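Local coordinates for protein aminoglycoside phosphotransferase (Alicyclobacillus acidocaldarius subsp. acidocaldarius, PDB 4PDY) that probably transfers a phosphoryl group to a small-molecule substrate, using a two-lobed fold like that of protein kinases, at residues Asp255-Leu260 with Glu296-Phe301; Leu170-Lys175 with Ala180-Leu185; Arg163-Met168 with Arg300-Pro305. All blocks are in the same frame, centred on the assembly; numbering follows the deposited sequence.

Contact 1: Asp255-Leu260 with Glu296-Phe301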
loop_
_atom_site.group_PDB
_atom_site.type_symbol
_atom_site.label_atom_id
_atom_site.label_comp_id
_atom_site.label_asym_id
_atom_site.label_seq_id
_atom_site.Cartn_x
_atom_site.Cartn_y
_atom_site.Cartn_z
ATOM N N ASP A 255 -1.220 2.178 6.972
ATOM C CA ASP A 255 -0.357 1.100 6.517
ATOM C C ASP A 255 -0.837 -0.229 7.104
ATOM O O ASP A 255 -0.839 -1.252 6.416
ATOM C CB ASP A 255 1.100 1.364 6.915
ATOM C CG ASP A 255 1.915 2.169 5.864
ATOM O OD1 ASP A 255 1.453 2.436 4.722
ATOM O OD2 ASP A 255 3.051 2.568 6.245
HETATM N N MSE A 256 -1.240 -0.228 8.373
HETATM C CA MSE A 256 -1.674 -1.465 9.002
HETATM C C MSE A 256 -2.892 -2.048 8.323
HETATM O O MSE A 256 -2.932 -3.244 8.018
HETATM C CB MSE A 256 -1.881 -1.220 10.493
HETATM C CG MSE A 256 -1.923 -2.534 11.252
HETATM SE SE MSE A 256 -2.299 -2.210 13.140
HETATM C CE MSE A 256 -1.035 -0.819 13.718
ATOM N N ALA A 257 -3.898 -1.207 8.071
ATOM C CA ALA A 257 -5.126 -1.656 7.428
ATOM C C ALA A 257 -4.883 -2.088 5.983
ATOM O O ALA A 257 -5.526 -3.007 5.514
ATOM C CB ALA A 257 -6.207 -0.569 7.497
ATOM N N HIS A 258 -4.049 -1.357 5.263
ATOM C CA HIS A 258 -3.769 -1.737 3.864
ATOM C C HIS A 258 -3.043 -3.089 3.748
ATOM O O HIS A 258 -3.457 -3.922 2.948
ATOM C CB HIS A 258 -3.022 -0.614 3.129
ATOM C CG HIS A 258 -3.796 0.674 3.059
ATOM N ND1 HIS A 258 -3.181 1.900 2.974
ATOM C CD2 HIS A 258 -5.125 0.924 3.119
ATOM C CE1 HIS A 258 -4.098 2.854 2.938
ATOM N NE2 HIS A 258 -5.288 2.284 3.004
ATOM N N LEU A 259 -2.065 -3.316 4.606
ATOM C CA LEU A 259 -1.427 -4.625 4.680
ATOM C C LEU A 259 -2.439 -5.701 5.038
ATOM O O LEU A 259 -2.492 -6.768 4.414
ATOM C CB LEU A 259 -0.296 -4.608 5.693
ATOM C CG LEU A 259 0.412 -5.959 5.882
ATOM C CD1 LEU A 259 1.033 -6.503 4.591
ATOM C CD2 LEU A 259 1.470 -5.825 6.941
ATOM N N LEU A 260 -3.266 -5.426 6.054
ATOM C CA LEU A 260 -4.228 -6.419 6.467
ATOM C C LEU A 260 -5.228 -6.749 5.365
ATOM O O LEU A 260 -5.590 -7.901 5.167
ATOM C CB LEU A 260 -4.962 -5.948 7.735
ATOM C CG LEU A 260 -4.159 -6.011 9.032
ATOM C CD1 LEU A 260 -4.758 -5.137 10.126
ATOM C CD2 LEU A 260 -4.073 -7.441 9.557
ATOM N N GLU A 296 -10.247 -1.269 12.228
ATOM C CA GLU A 296 -11.516 -1.916 11.972
ATOM C C GLU A 296 -12.430 -1.082 11.062
ATOM O O GLU A 296 -13.136 -1.633 10.213
ATOM C CB GLU A 296 -12.263 -2.159 13.276
ATOM C CG GLU A 296 -11.643 -3.217 14.171
ATOM C CD GLU A 296 -12.472 -3.427 15.421
ATOM O OE1 GLU A 296 -12.471 -2.546 16.316
ATOM O OE2 GLU A 296 -13.141 -4.472 15.485
ATOM N N ALA A 297 -12.443 0.235 11.261
ATOM C CA ALA A 297 -13.266 1.108 10.427
ATOM C C ALA A 297 -12.908 0.946 8.950
ATOM O O ALA A 297 -13.775 0.834 8.063
ATOM C CB ALA A 297 -13.088 2.567 10.832
ATOM N N ILE A 298 -11.604 0.899 8.696
ATOM C CA ILE A 298 -11.136 0.769 7.333
ATOM C C ILE A 298 -11.476 -0.629 6.786
ATOM O O ILE A 298 -12.033 -0.747 5.699
ATOM C CB ILE A 298 -9.620 1.046 7.244
ATOM C CG1 ILE A 298 -9.310 2.504 7.560
ATOM C CG2 ILE A 298 -9.081 0.725 5.851
ATOM C CD1 ILE A 298 -7.895 2.742 8.012
ATOM N N LEU A 299 -11.108 -1.684 7.519
ATOM C CA LEU A 299 -11.384 -3.042 7.055
ATOM C C LEU A 299 -12.847 -3.402 6.888
ATOM O O LEU A 299 -13.204 -4.178 6.003
ATOM C CB LEU A 299 -10.810 -4.071 7.988
ATOM C CG LEU A 299 -9.322 -4.162 8.080
ATOM C CD1 LEU A 299 -8.947 -5.263 9.053
ATOM C CD2 LEU A 299 -8.757 -4.443 6.695
ATOM N N ARG A 300 -13.707 -2.821 7.727
ATOM C CA ARG A 300 -15.115 -3.140 7.655
ATOM C C ARG A 300 -15.740 -2.626 6.363
ATOM O O ARG A 300 -16.701 -3.208 5.860
ATOM C CB ARG A 300 -15.837 -2.520 8.867
ATOM C CG ARG A 300 -17.361 -2.611 8.888
ATOM C CD ARG A 300 -17.912 -4.014 8.837
ATOM N NE ARG A 300 -17.689 -4.734 10.077
ATOM C CZ ARG A 300 -18.087 -5.986 10.303
ATOM N NH1 ARG A 300 -17.858 -6.528 11.491
ATOM N NH2 ARG A 300 -18.730 -6.682 9.361
ATOM N N PHE A 301 -15.221 -1.524 5.835
ATOM C CA PHE A 301 -15.805 -0.962 4.611
ATOM C C PHE A 301 -15.649 -1.965 3.461
ATOM O O PHE A 301 -14.561 -2.540 3.322
ATOM C CB PHE A 301 -15.121 0.323 4.184
ATOM C CG PHE A 301 -15.898 1.062 3.158
ATOM C CD1 PHE A 301 -16.890 1.978 3.532
ATOM C CD2 PHE A 301 -15.688 0.803 1.810
ATOM C CE1 PHE A 301 -17.628 2.631 2.573
ATOM C CE2 PHE A 301 -16.432 1.453 0.847
ATOM C CZ PHE A 301 -17.403 2.369 1.223
#
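Ile298 and Leu299 pack on Ala257 and Leu260 in the helical C-terminal lobe of this kinase-like fold. The contact is helix-to-helix packing within that lobe. Helices 252-266 and 289-300 run in roughly the same direction here, with a crossing angle of -34°. Their local axes approach to 9.3 Å, and the small Ala257 sits at the meeting point.

Along 296-301, Glu296 faces away and rests on helix 319-347. Ala297 packs on helix 189-203 instead. Ile298 is the first residue to touch 255-260. Its CB bond points at the partner helix, and its side chain straddles the methyl of Ala257. CG2 lies 3.6 Å from Ala257 CB, and CD1 lies 3.8 Å from the same atom. CG2 is anti to the backbone N of Ile298, and CG1 sits beside that N (chi1 -67°), which lets both branches reach the one methyl. The carbonyl of Ile298 accepts a hydrogen bond from Arg261, one residue beyond the partner segment.

Leu299 follows and reaches across with one branch. Its CD2 lies 4.2 Å from Leu260 CB and 3.7 Å from the backbone O of Ala257. Arg300 forms a salt bridge with Asp195 through NH2, which also bonds Gln336. Phe301 ends the segment, and its backbone N is hydrogen-bonded to Ile298 O at 3.3 Å.

Contact 2: Leu170-Lys175 with Ala180-Leu185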
loop_
_atom_site.group_PDB
_atom_site.type_symbol
_atom_site.label_atom_id
_atom_site.label_comp_id
_atom_site.label_asym_id
_atom_site.label_seq_id
_atom_site.Cartn_x
_atom_site.Cartn_y
_atom_site.Cartn_z
ATOM N N LEU A 170 -28.271 0.860 -7.469
ATOM C CA LEU A 170 -29.531 1.409 -7.965
ATOM C C LEU A 170 -29.553 1.417 -9.492
ATOM O O LEU A 170 -30.557 1.059 -10.120
ATOM C CB LEU A 170 -29.770 2.818 -7.427
ATOM C CG LEU A 170 -30.009 2.925 -5.915
ATOM C CD1 LEU A 170 -30.049 4.392 -5.506
ATOM C CD2 LEU A 170 -31.286 2.205 -5.482
ATOM N N GLY A 171 -28.427 1.787 -10.089
ATOM C CA GLY A 171 -28.317 1.764 -11.543
ATOM C C GLY A 171 -28.490 0.352 -12.078
ATOM O O GLY A 171 -29.161 0.139 -13.091
ATOM N N ALA A 172 -27.873 -0.620 -11.412
ATOM C CA ALA A 172 -27.930 -2.000 -11.883
ATOM C C ALA A 172 -29.353 -2.541 -11.759
ATOM O O ALA A 172 -29.820 -3.305 -12.596
ATOM C CB ALA A 172 -26.952 -2.883 -11.120
ATOM N N ASP A 173 -30.049 -2.139 -10.699
ATOM C CA ASP A 173 -31.365 -2.695 -10.448
ATOM C C ASP A 173 -32.354 -2.299 -11.541
ATOM O O ASP A 173 -33.255 -3.064 -11.867
ATOM C CB ASP A 173 -31.875 -2.193 -9.097
ATOM C CG ASP A 173 -33.003 -3.018 -8.551
ATOM O OD1 ASP A 173 -33.153 -4.220 -8.840
ATOM O OD2 ASP A 173 -33.772 -2.429 -7.798
ATOM N N ARG A 174 -32.183 -1.109 -12.104
ATOM C CA ARG A 174 -33.127 -0.614 -13.101
ATOM C C ARG A 174 -32.731 -0.942 -14.552
ATOM O O ARG A 174 -33.333 -0.444 -15.487
ATOM C CB ARG A 174 -33.400 0.881 -12.915
ATOM C CG ARG A 174 -32.224 1.778 -13.224
ATOM C CD ARG A 174 -32.536 3.238 -12.946
ATOM N NE ARG A 174 -31.343 4.034 -13.228
ATOM C CZ ARG A 174 -30.582 4.659 -12.329
ATOM N NH1 ARG A 174 -30.870 4.631 -11.029
ATOM N NH2 ARG A 174 -29.513 5.330 -12.746
ATOM N N LYS A 175 -31.746 -1.828 -14.733
ATOM C CA LYS A 175 -31.409 -2.336 -16.064
ATOM C C LYS A 175 -32.433 -3.356 -16.550
ATOM O O LYS A 175 -32.820 -4.262 -15.817
ATOM C CB LYS A 175 -30.025 -2.992 -16.085
ATOM C CG LYS A 175 -28.880 -2.031 -15.884
ATOM C CD LYS A 175 -27.539 -2.742 -15.814
ATOM C CE LYS A 175 -27.166 -3.320 -17.167
ATOM N NZ LYS A 175 -25.769 -3.810 -17.199
ATOM N N ALA A 180 -24.467 -11.222 -15.294
ATOM C CA ALA A 180 -24.135 -11.989 -14.099
ATOM C C ALA A 180 -23.570 -11.095 -13.005
ATOM O O ALA A 180 -23.881 -11.279 -11.830
ATOM C CB ALA A 180 -23.148 -13.093 -14.445
ATOM N N PHE A 181 -22.736 -10.138 -13.379
ATOM C CA PHE A 181 -22.183 -9.174 -12.421
ATOM C C PHE A 181 -23.296 -8.361 -11.741
ATOM O O PHE A 181 -23.339 -8.257 -10.515
ATOM C CB PHE A 181 -21.194 -8.222 -13.100
ATOM C CG PHE A 181 -20.467 -7.319 -12.141
ATOM C CD1 PHE A 181 -21.104 -6.198 -11.645
ATOM C CD2 PHE A 181 -19.180 -7.580 -11.709
ATOM C CE1 PHE A 181 -20.471 -5.356 -10.756
ATOM C CE2 PHE A 181 -18.544 -6.742 -10.817
ATOM C CZ PHE A 181 -19.201 -5.620 -10.317
ATOM N N ASP A 182 -24.189 -7.793 -12.537
ATOM C CA ASP A 182 -25.291 -6.979 -12.027
ATOM C C ASP A 182 -26.068 -7.774 -11.013
ATOM O O ASP A 182 -26.371 -7.277 -9.927
ATOM C CB ASP A 182 -26.228 -6.604 -13.169
ATOM C CG ASP A 182 -25.577 -5.735 -14.248
ATOM O OD1 ASP A 182 -24.681 -4.911 -13.940
ATOM O OD2 ASP A 182 -26.001 -5.893 -15.427
ATOM N N GLN A 183 -26.445 -8.994 -11.376
ATOM C CA GLN A 183 -27.269 -9.809 -10.487
ATOM C C GLN A 183 -26.524 -10.153 -9.200
ATOM O O GLN A 183 -27.079 -10.119 -8.105
ATOM C CB GLN A 183 -27.727 -11.090 -11.184
ATOM C CG GLN A 183 -28.637 -10.830 -12.368
ATOM C CD GLN A 183 -29.035 -12.105 -13.060
ATOM O OE1 GLN A 183 -29.673 -12.960 -12.458
ATOM N NE2 GLN A 183 -28.652 -12.251 -14.322
ATOM N N LEU A 184 -25.255 -10.524 -9.302
ATOM C CA LEU A 184 -24.470 -10.853 -8.129
ATOM C C LEU A 184 -24.329 -9.629 -7.200
ATOM O O LEU A 184 -24.496 -9.745 -5.997
ATOM C CB LEU A 184 -23.107 -11.408 -8.545
ATOM C CG LEU A 184 -22.129 -11.699 -7.410
ATOM C CD1 LEU A 184 -22.679 -12.716 -6.419
ATOM C CD2 LEU A 184 -20.814 -12.189 -7.984
ATOM N N LEU A 185 -23.998 -8.478 -7.758
ATOM C CA LEU A 185 -23.914 -7.254 -6.949
ATOM C C LEU A 185 -25.257 -6.981 -6.231
ATOM O O LEU A 185 -25.281 -6.713 -5.026
ATOM C CB LEU A 185 -23.508 -6.061 -7.827
ATOM C CG LEU A 185 -23.349 -4.743 -7.059
ATOM C CD1 LEU A 185 -22.140 -4.785 -6.132
ATOM C CD2 LEU A 185 -23.241 -3.594 -8.043
#
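The C-terminal end of helix 154-173 lies beside the first turns of helix 180-187, and the CA atoms of Ala172 and Asp182 come within 5.6 Å. Arg174 is the first residue to leave the helical backbone, and Lys175 follows with non-helical backbone angles.

Lys175 and Asp182 form a salt bridge. Lys175 NZ donates to Asp182 OD2 at 2.7 Å. It meets the oxygen on the syn side, 22° out of the carboxylate plane. The two side chains cross at about a right angle. The lysine chain bends at chi3 (69°), and its CD and CE also pass close to the same oxygen, at 3.5 and 3.3 Å from Asp182 OD2.

The other carboxylate oxygen, Asp182 OD1, is hydrogen-bonded to the hydroxyl of Tyr313 on helix 303-315. Both oxygens of the buried carboxylate thus have partners, which probably limits its rotation. The nearby ammonium would be expected to favour the ionised form of Asp182.

The Ala172 methyl points toward helix 180-187 and makes a loose van der Waals contact with Asp182 OD1 at 4.2 Å. Ala172 also touches Tyr313, as does Leu185 on the other helix, so the tyrosine packs against both helices.

The connection is short, and Lys178 within it donates to the carbonyls of Asp173 and Lys175. Asp179 OD1, just before the second helix, accepts from Asp182 N. This is a helix-loop-helix connection in the helical C-terminal lobe, joined by a salt bridge from just past the end of one helix to the first turn of the next.

Contact 3: Arg163-Met168 with Arg300-Pro305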
loop_
_atom_site.group_PDB
_atom_site.type_symbol
_atom_site.label_atom_id
_atom_site.label_comp_id
_atom_site.label_asym_id
_atom_site.label_seq_id
_atom_site.Cartn_x
_atom_site.Cartn_y
_atom_site.Cartn_z
ATOM N N ARG A 163 -21.614 6.441 -1.089
ATOM C CA ARG A 163 -22.604 7.090 -1.933
ATOM C C ARG A 163 -22.539 6.568 -3.366
ATOM O O ARG A 163 -23.552 6.300 -3.990
ATOM C CB ARG A 163 -22.423 8.606 -1.893
ATOM C CG ARG A 163 -22.838 9.189 -0.550
ATOM C CD ARG A 163 -22.445 10.638 -0.395
ATOM N NE ARG A 163 -23.051 11.195 0.817
ATOM C CZ ARG A 163 -22.702 12.342 1.386
ATOM N NH1 ARG A 163 -21.722 13.085 0.877
ATOM N NH2 ARG A 163 -23.329 12.739 2.483
ATOM N N ASP A 164 -21.318 6.349 -3.849
ATOM C CA ASP A 164 -21.099 5.785 -5.186
ATOM C C ASP A 164 -21.643 4.355 -5.291
ATOM O O ASP A 164 -22.385 4.011 -6.212
ATOM C CB ASP A 164 -19.598 5.820 -5.452
ATOM C CG ASP A 164 -19.220 5.441 -6.881
ATOM O OD1 ASP A 164 -19.992 5.658 -7.825
ATOM O OD2 ASP A 164 -18.105 4.902 -7.047
ATOM N N LEU A 165 -21.282 3.528 -4.308
ATOM C CA LEU A 165 -21.713 2.141 -4.288
ATOM C C LEU A 165 -23.245 2.025 -4.324
ATOM O O LEU A 165 -23.787 1.234 -5.087
ATOM C CB LEU A 165 -21.128 1.410 -3.081
ATOM C CG LEU A 165 -21.405 -0.095 -2.963
ATOM C CD1 LEU A 165 -20.981 -0.859 -4.221
ATOM C CD2 LEU A 165 -20.688 -0.636 -1.736
ATOM N N ARG A 166 -23.933 2.815 -3.497
ATOM C CA ARG A 166 -25.390 2.812 -3.471
ATOM C C ARG A 166 -25.988 3.224 -4.821
ATOM O O ARG A 166 -26.930 2.600 -5.306
ATOM C CB ARG A 166 -25.879 3.743 -2.366
ATOM C CG ARG A 166 -27.288 3.463 -1.886
ATOM C CD ARG A 166 -27.615 4.402 -0.738
ATOM N NE ARG A 166 -27.181 5.768 -1.016
ATOM C CZ ARG A 166 -27.306 6.778 -0.160
ATOM N NH1 ARG A 166 -27.836 6.560 1.031
ATOM N NH2 ARG A 166 -26.889 7.995 -0.482
ATOM N N GLN A 167 -25.428 4.266 -5.430
ATOM C CA GLN A 167 -25.879 4.695 -6.750
ATOM C C GLN A 167 -25.666 3.624 -7.803
ATOM O O GLN A 167 -26.532 3.408 -8.634
ATOM C CB GLN A 167 -25.215 6.004 -7.172
ATOM C CG GLN A 167 -25.770 7.224 -6.457
ATOM C CD GLN A 167 -27.292 7.320 -6.525
ATOM O OE1 GLN A 167 -27.885 7.232 -7.609
ATOM N NE2 GLN A 167 -27.938 7.495 -5.356
HETATM N N MSE A 168 -24.528 2.937 -7.741
HETATM C CA MSE A 168 -24.206 1.888 -8.713
HETATM C C MSE A 168 -25.172 0.743 -8.624
HETATM O O MSE A 168 -25.651 0.297 -9.640
HETATM C CB MSE A 168 -22.769 1.421 -8.561
HETATM C CG MSE A 168 -21.893 2.581 -9.025
HETATM SE SE MSE A 168 -20.046 2.042 -9.102
HETATM C CE MSE A 168 -19.623 1.849 -7.208
ATOM N N ARG A 300 -13.707 -2.821 7.727
ATOM C CA ARG A 300 -15.115 -3.140 7.655
ATOM C C ARG A 300 -15.740 -2.626 6.363
ATOM O O ARG A 300 -16.701 -3.208 5.860
ATOM C CB ARG A 300 -15.837 -2.520 8.867
ATOM C CG ARG A 300 -17.361 -2.611 8.888
ATOM C CD ARG A 300 -17.912 -4.014 8.837
ATOM N NE ARG A 300 -17.689 -4.734 10.077
ATOM C CZ ARG A 300 -18.087 -5.986 10.303
ATOM N NH1 ARG A 300 -17.858 -6.528 11.491
ATOM N NH2 ARG A 300 -18.730 -6.682 9.361
ATOM N N PHE A 301 -15.221 -1.524 5.835
ATOM C CA PHE A 301 -15.805 -0.962 4.611
ATOM C C PHE A 301 -15.649 -1.965 3.461
ATOM O O PHE A 301 -14.561 -2.540 3.322
ATOM C CB PHE A 301 -15.121 0.323 4.184
ATOM C CG PHE A 301 -15.898 1.062 3.158
ATOM C CD1 PHE A 301 -16.890 1.978 3.532
ATOM C CD2 PHE A 301 -15.688 0.803 1.810
ATOM C CE1 PHE A 301 -17.628 2.631 2.573
ATOM C CE2 PHE A 301 -16.432 1.453 0.847
ATOM C CZ PHE A 301 -17.403 2.369 1.223
ATOM N N PRO A 302 -16.689 -2.166 2.639
ATOM C CA PRO A 302 -16.604 -3.089 1.493
ATOM C C PRO A 302 -15.853 -2.468 0.299
ATOM O O PRO A 302 -16.425 -2.140 -0.741
ATOM C CB PRO A 302 -18.071 -3.394 1.185
ATOM C CG PRO A 302 -18.781 -2.124 1.538
ATOM C CD PRO A 302 -18.040 -1.561 2.738
ATOM N N TYR A 303 -14.564 -2.287 0.509
ATOM C CA TYR A 303 -13.705 -1.604 -0.432
ATOM C C TYR A 303 -13.619 -2.309 -1.783
ATOM O O TYR A 303 -13.696 -1.674 -2.814
ATOM C CB TYR A 303 -12.290 -1.517 0.160
ATOM C CG TYR A 303 -11.260 -0.977 -0.788
ATOM C CD1 TYR A 303 -11.168 0.386 -1.074
ATOM C CD2 TYR A 303 -10.367 -1.845 -1.407
ATOM C CE1 TYR A 303 -10.216 0.864 -1.958
ATOM C CE2 TYR A 303 -9.406 -1.373 -2.278
ATOM C CZ TYR A 303 -9.319 -0.030 -2.548
ATOM O OH TYR A 303 -8.349 0.366 -3.445
ATOM N N LEU A 304 -13.467 -3.626 -1.757
ATOM C CA LEU A 304 -13.284 -4.325 -3.027
ATOM C C LEU A 304 -14.544 -4.263 -3.905
ATOM O O LEU A 304 -14.458 -3.931 -5.087
ATOM C CB LEU A 304 -12.732 -5.750 -2.812
ATOM C CG LEU A 304 -12.508 -6.725 -3.962
ATOM C CD1 LEU A 304 -11.326 -7.641 -3.662
ATOM C CD2 LEU A 304 -13.764 -7.559 -4.132
ATOM N N PRO A 305 -15.723 -4.590 -3.346
ATOM C CA PRO A 305 -16.923 -4.400 -4.163
ATOM C C PRO A 305 -17.072 -2.974 -4.707
ATOM O O PRO A 305 -17.470 -2.797 -5.859
ATOM C CB PRO A 305 -18.060 -4.757 -3.203
ATOM C CG PRO A 305 -17.441 -5.752 -2.289
ATOM C CD PRO A 305 -16.036 -5.275 -2.087
#
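Leu165 meets Pro302 beside the ring of Phe301. One face of that ring carries Pro302 CD, 3.4 Å above the plane and displaced toward the rim. Tyr303 CA lies in plane at the ring edge. Phe158, five residues before Arg163 on the same helix, meets the Phe301 ring with the planes at about 55°.

The contact belongs to the helical C-terminal lobe of the kinase-like fold. It sets helix 154-173 against the short link between helices 289-300 and 303-315. Pro302 is the centre of an inverse gamma turn and occupies the N-cap position of helix 303-315. The chain therefore bends sharply just where the leucine packs.

Leu165 carries the contact. Its CB bond points toward 300-305, and CG stands anti to the backbone N (chi1 -176°), which carries the two methyls out to the turn. The two methyls have different partners. The Leu165 side chain and the Pro302 ring cross obliquely. Every touching residue is buried, and the two segments bury a modest 127 Å² between them.

Other residues extend the packing. Pro302 and Pro305 both touch Leu192 of helix 189-203 and Tyr328 of helix 319-347. Asp164 turns its carboxylate to helix 303-315. There OD1 bonds His314, and OD2 bonds both His310 and Trp306. This polar group adds a second attachment between the same two helices. Met168, a selenomethionine, packs on Trp306 and Ala309 farther along.

Leu165 CD2 lies 4.1 Å from Pro302 CG, and Leu165 CD1 lies 4.3 Å from the carbonyl O of Pro305.

In the fold
All three contacts lie in the helical C-terminal lobe. Measured from the centre of each contact to the centre of the chain, contact 1 is at about 11 Å, contact 3 at 19 Å and contact 2 at 30 Å. Contacts 1 and 3 share Arg300 and Phe301, where helix 289-300 gives way to helix 303-315. Contacts 2 and 3 both use helix 154-173. The chemistry changes with place. Contacts 1 and 3 are apolar side-chain packing, whereas contact 2 joins a partly exposed lysine to a buried aspartate at the edge of the lobe. Helix 303-315 ties the last two together, through its start in contact 3 and Tyr313 at contact 2.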